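Local structure of evasin-3 (Rhipicephalus sanguineus, 6I31) at residues A[17-22]-A[36-41]; A[24-27]-A[32-35]. The protein binds and neutralises host CXC chemokines, including CXCL8, whose homodimer it disrupts and whose interaction with the receptor CXCR2 it inhibits. All blocks are in the same frame, centred on the assembly; numbering follows the deposited sequence.

Both contacts lie at the surface of this small protein, contact 1 about 3 Å and contact 2 about 11 Å from the centre of the chain, measured between centres. Contact 1 joins strand 17-22 to the region of strand 38-40 through a disulfide and one apolar touch, with no hydrogen bond between them. Contact 2 folds the loop residues 32-35 back on strand 24-27, and its chemistry is more polar: a glutamate carboxylate and a water beside packed cysteines, of which Cys26 is buried. The disulfide Cys26-Cys39 ties the two together, Cys33 packs against Phe38 and Cys39, and all three strands pair with strand 47-55.

Contact 1: A[17-22]-A[36-41]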
loop_
_atom_site.group_PDB
_atom_site.type_symbol
_atom_site.label_atom_id
_atom_site.label_comp_id
_atom_site.label_asym_id
_atom_site.label_seq_id
_atom_site.Cartn_x
_atom_site.Cartn_y
_atom_site.Cartn_z
ATOM N N PHE A 17 -7.548 -2.591 -8.711
ATOM C CA PHE A 17 -6.625 -2.162 -7.657
ATOM C C PHE A 17 -6.044 -3.246 -6.801
ATOM O O PHE A 17 -6.723 -4.208 -6.457
ATOM C CB PHE A 17 -7.287 -1.095 -6.751
ATOM C CG PHE A 17 -7.695 0.125 -7.527
ATOM C CD1 PHE A 17 -6.745 1.035 -7.973
ATOM C CD2 PHE A 17 -9.032 0.370 -7.813
ATOM C CE1 PHE A 17 -7.121 2.155 -8.718
ATOM C CE2 PHE A 17 -9.403 1.471 -8.589
ATOM C CZ PHE A 17 -8.448 2.353 -9.040
ATOM N N ASP A 18 -4.756 -3.101 -6.503
ATOM C CA ASP A 18 -4.003 -4.027 -5.672
ATOM C C ASP A 18 -3.490 -3.343 -4.404
ATOM O O ASP A 18 -3.261 -2.144 -4.401
ATOM C CB ASP A 18 -2.798 -4.598 -6.459
ATOM C CG ASP A 18 -3.183 -5.479 -7.647
ATOM O OD1 ASP A 18 -4.276 -6.097 -7.602
ATOM O OD2 ASP A 18 -2.393 -5.539 -8.627
ATOM N N VAL A 19 -3.320 -4.114 -3.323
ATOM C CA VAL A 19 -2.730 -3.579 -2.086
ATOM C C VAL A 19 -1.243 -3.901 -2.145
ATOM O O VAL A 19 -0.872 -5.032 -2.447
ATOM C CB VAL A 19 -3.375 -4.169 -0.795
ATOM C CG1 VAL A 19 -2.663 -3.647 0.454
ATOM C CG2 VAL A 19 -4.869 -3.843 -0.721
ATOM N N VAL A 20 -0.404 -2.935 -1.849
ATOM C CA VAL A 20 1.035 -3.150 -1.861
ATOM C C VAL A 20 1.640 -2.575 -0.584
ATOM O O VAL A 20 1.029 -1.729 0.075
ATOM C CB VAL A 20 1.742 -2.606 -3.147
ATOM C CG1 VAL A 20 1.197 -3.259 -4.423
ATOM C CG2 VAL A 20 1.646 -1.080 -3.236
ATOM N N SER A 21 2.883 -2.978 -0.285
ATOM C CA SER A 21 3.595 -2.471 0.877
ATOM C C SER A 21 3.986 -1.012 0.746
ATOM O O SER A 21 4.315 -0.525 -0.340
ATOM C CB SER A 21 4.816 -3.342 1.190
ATOM O OG SER A 21 5.511 -2.841 2.323
ATOM N N CYS A 22 3.942 -0.311 1.869
ATOM C CA CYS A 22 4.342 1.080 1.994
ATOM C C CYS A 22 5.585 1.138 2.920
ATOM O O CYS A 22 5.968 2.174 3.453
ATOM C CB CYS A 22 3.147 1.890 2.493
ATOM S SG CYS A 22 3.520 3.589 2.966
ATOM N N GLY A 36 -1.758 8.540 2.607
ATOM C CA GLY A 36 -2.030 7.706 1.424
ATOM C C GLY A 36 -1.811 6.218 1.652
ATOM O O GLY A 36 -2.052 5.395 0.750
ATOM N N CYS A 37 -1.326 5.879 2.866
ATOM C CA CYS A 37 -1.130 4.505 3.337
ATOM C C CYS A 37 -2.058 4.226 4.495
ATOM O O CYS A 37 -2.521 5.155 5.159
ATOM C CB CYS A 37 0.315 4.265 3.750
ATOM S SG CYS A 37 1.500 4.652 2.441
ATOM N N PHE A 38 -2.244 2.948 4.801
ATOM C CA PHE A 38 -3.037 2.555 5.944
ATOM C C PHE A 38 -2.270 1.564 6.797
ATOM O O PHE A 38 -1.485 0.780 6.280
ATOM C CB PHE A 38 -4.398 1.968 5.513
ATOM C CG PHE A 38 -4.398 0.681 4.702
ATOM C CD1 PHE A 38 -4.297 0.715 3.311
ATOM C CD2 PHE A 38 -4.492 -0.554 5.330
ATOM C CE1 PHE A 38 -4.345 -0.468 2.562
ATOM C CE2 PHE A 38 -4.539 -1.737 4.582
ATOM C CZ PHE A 38 -4.516 -1.679 3.205
ATOM N N CYS A 39 -2.558 1.555 8.097
ATOM C CA CYS A 39 -1.983 0.554 8.971
ATOM C C CYS A 39 -2.863 -0.704 8.924
ATOM O O CYS A 39 -4.003 -0.656 9.373
ATOM C CB CYS A 39 -1.849 1.075 10.394
ATOM S SG CYS A 39 -1.027 -0.105 11.490
ATOM N N GLY A 40 -2.348 -1.776 8.323
ATOM C CA GLY A 40 -3.056 -3.044 8.168
ATOM C C GLY A 40 -2.727 -3.966 9.322
ATOM O O GLY A 40 -1.563 -4.324 9.532
ATOM N N LEU A 41 -3.757 -4.360 10.070
ATOM C CA LEU A 41 -3.581 -5.200 11.257
ATOM C C LEU A 41 -4.396 -6.450 11.077
ATOM O O LEU A 41 -5.466 -6.408 10.468
ATOM C CB LEU A 41 -4.121 -4.461 12.496
ATOM C CG LEU A 41 -3.512 -3.083 12.791
ATOM C CD1 LEU A 41 -4.387 -2.340 13.750
ATOM C CD2 LEU A 41 -2.169 -3.224 13.440
#
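Cys22 and Cys37 carry this contact through a disulfide, their SG atoms 2.3 Å apart, and Val19 with Phe38 adds a lighter touch further along. Here the two segments come nearest, Cys22 CA 6.6 Å from Cys37 CA. A chi3 of 77° gives the bridge a right-handed twist, with Cys22 CB and Cys37 CB 3.9 Å apart. This is the tight part of the contact, fixed by covalent geometry.

The looser part is exposed. Val19 turns a single methyl to the phenylalanine, CG1 resting 3.9 Å from Phe38 CZ and meeting the ring obliquely. The two side chains cross at about a right angle, and the touch involves the far end of the ring. Phe38 reaches it because CG sits between the backbone N and the carbonyl carbon (chi1 64°), which carries the ring end toward strand 17-22. Together the segments bury just 158 Å², and no hydrogen bond passes between them.

Cys22-Cys37 belongs to the three-disulfide knottin scaffold of the evasin, together with Cys26-Cys39 and Cys33-Cys50. Pro34, in the loop between strands 24-27 and 38-40, packs on Cys22. Strand 47-55 supplies the backbone pairing that both segments lack with each other: Val20 and Cys22 bond to Lys52 and Cys50, Phe38 and Gly40 to Tyr51 and His49. Alternate residues serve the two partners, which places strands 17-22 and 38-40 along opposite edges of strand 47-55, while Val19 also touches the side chain of Tyr51.

Contact 2: A[24-27]-A[32-35]; sequences KNCT and ECPE
Glu32 is turned away from a staggered position at its first torsion (chi1 -112°) and then runs out extended beyond CG, while Thr27 holds OG1 between its backbone N and carbonyl carbon (chi1 65°); their polar ends thereby meet. OE1 of Glu32 takes two weak hydrogen bonds, from Thr27 N at 3.2 Å with a bent N-H...O angle of 130°, and from Thr27 OG1 at 3.3 Å. The hydroxyl is also hydrogen-bonded to Gln30 NE2 in the intervening turn. OE2 lies 3.3 Å from Asn25 O, two acceptors facing; Lys24 NZ, 4.0 Å from Glu32 OE2 and so short of a salt bridge, may partly offset this proximity. Beside the carboxylate's stem, where Glu32 CB nears Cys26 CB, the cysteines of the knottin scaffold pack: Cys26, bonded to Cys39, rests CB 3.6 Å from SG of Cys33, which is bonded to Cys50. With alanine here instead of Glu32, Thr27 N and OG1 would probably lose this weak acceptor and Lys24 its nearby opposite charge. One water donates to Thr27 O at 2.8 Å and accepts from Glu32 N, joining the two backbones, and Lys24 lays CE 3.2 Å from Glu32 O.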
loop_
_atom_site.group_PDB
_atom_site.type_symbol
_atom_site.label_atom_id
_atom_site.label_comp_id
_atom_site.label_asym_id
_atom_site.label_seq_id
_atom_site.Cartn_x
_atom_site.Cartn_y
_atom_site.Cartn_z
ATOM N N LYS A 24 6.792 0.066 6.055
ATOM C CA LYS A 24 6.935 0.640 7.391
ATOM C C LYS A 24 6.090 -0.129 8.425
ATOM O O LYS A 24 4.964 -0.486 8.116
ATOM C CB LYS A 24 6.543 2.131 7.358
ATOM C CG LYS A 24 6.816 2.884 8.653
ATOM C CD LYS A 24 6.617 4.386 8.481
ATOM C CE LYS A 24 6.658 5.137 9.795
ATOM N NZ LYS A 24 7.809 4.759 10.659
ATOM N N ASN A 25 6.629 -0.358 9.643
ATOM C CA ASN A 25 5.860 -0.985 10.723
ATOM C C ASN A 25 4.966 0.103 11.316
ATOM O O ASN A 25 5.301 1.291 11.267
ATOM C CB ASN A 25 6.769 -1.522 11.861
ATOM C CG ASN A 25 7.851 -2.485 11.453
ATOM O OD1 ASN A 25 8.802 -2.735 12.195
ATOM N ND2 ASN A 25 7.754 -3.026 10.269
ATOM N N CYS A 26 3.835 -0.293 11.884
ATOM C CA CYS A 26 2.922 0.653 12.494
ATOM C C CYS A 26 2.179 -0.018 13.633
ATOM O O CYS A 26 2.110 -1.251 13.713
ATOM C CB CYS A 26 1.958 1.156 11.430
ATOM S SG CYS A 26 1.090 -0.183 10.583
ATOM N N THR A 27 1.639 0.795 14.535
ATOM C CA THR A 27 0.817 0.304 15.641
ATOM C C THR A 27 -0.480 1.064 15.559
ATOM O O THR A 27 -0.463 2.248 15.226
ATOM C CB THR A 27 1.497 0.516 16.997
ATOM O OG1 THR A 27 1.598 1.920 17.222
ATOM C CG2 THR A 27 2.875 -0.116 17.064
ATOM N N GLU A 32 0.947 6.582 12.555
ATOM C CA GLU A 32 2.279 6.192 12.111
ATOM C C GLU A 32 2.469 5.952 10.615
ATOM O O GLU A 32 3.611 5.944 10.158
ATOM C CB GLU A 32 2.721 4.953 12.866
ATOM C CG GLU A 32 3.861 5.182 13.829
ATOM C CD GLU A 32 4.436 3.847 14.235
ATOM O OE1 GLU A 32 3.784 3.138 15.036
ATOM O OE2 GLU A 32 5.513 3.486 13.709
ATOM N N CYS A 33 1.406 5.730 9.853
ATOM C CA CYS A 33 1.616 5.468 8.436
ATOM C C CYS A 33 1.755 6.727 7.608
ATOM O O CYS A 33 1.083 7.713 7.912
ATOM C CB CYS A 33 0.538 4.546 7.880
ATOM S SG CYS A 33 0.687 2.839 8.471
ATOM N N PRO A 34 2.567 6.703 6.528
ATOM C CA PRO A 34 2.636 7.882 5.643
ATOM C C PRO A 34 1.264 8.154 5.039
ATOM O O PRO A 34 0.440 7.256 4.918
ATOM C CB PRO A 34 3.634 7.463 4.558
ATOM C CG PRO A 34 4.417 6.346 5.160
ATOM C CD PRO A 34 3.415 5.611 6.012
ATOM N N GLU A 35 1.018 9.398 4.646
ATOM C CA GLU A 35 -0.265 9.836 4.082
ATOM C C GLU A 35 -0.539 9.023 2.809
ATOM O O GLU A 35 0.380 8.791 2.049
ATOM C CB GLU A 35 -0.168 11.351 3.775
ATOM C CG GLU A 35 0.176 12.193 5.013
ATOM C CD GLU A 35 1.638 12.445 5.379
ATOM O OE1 GLU A 35 2.542 11.701 4.925
ATOM O OE2 GLU A 35 1.877 13.417 6.134
HETATM O O HOH W 1 -0.002 3.528 12.786
#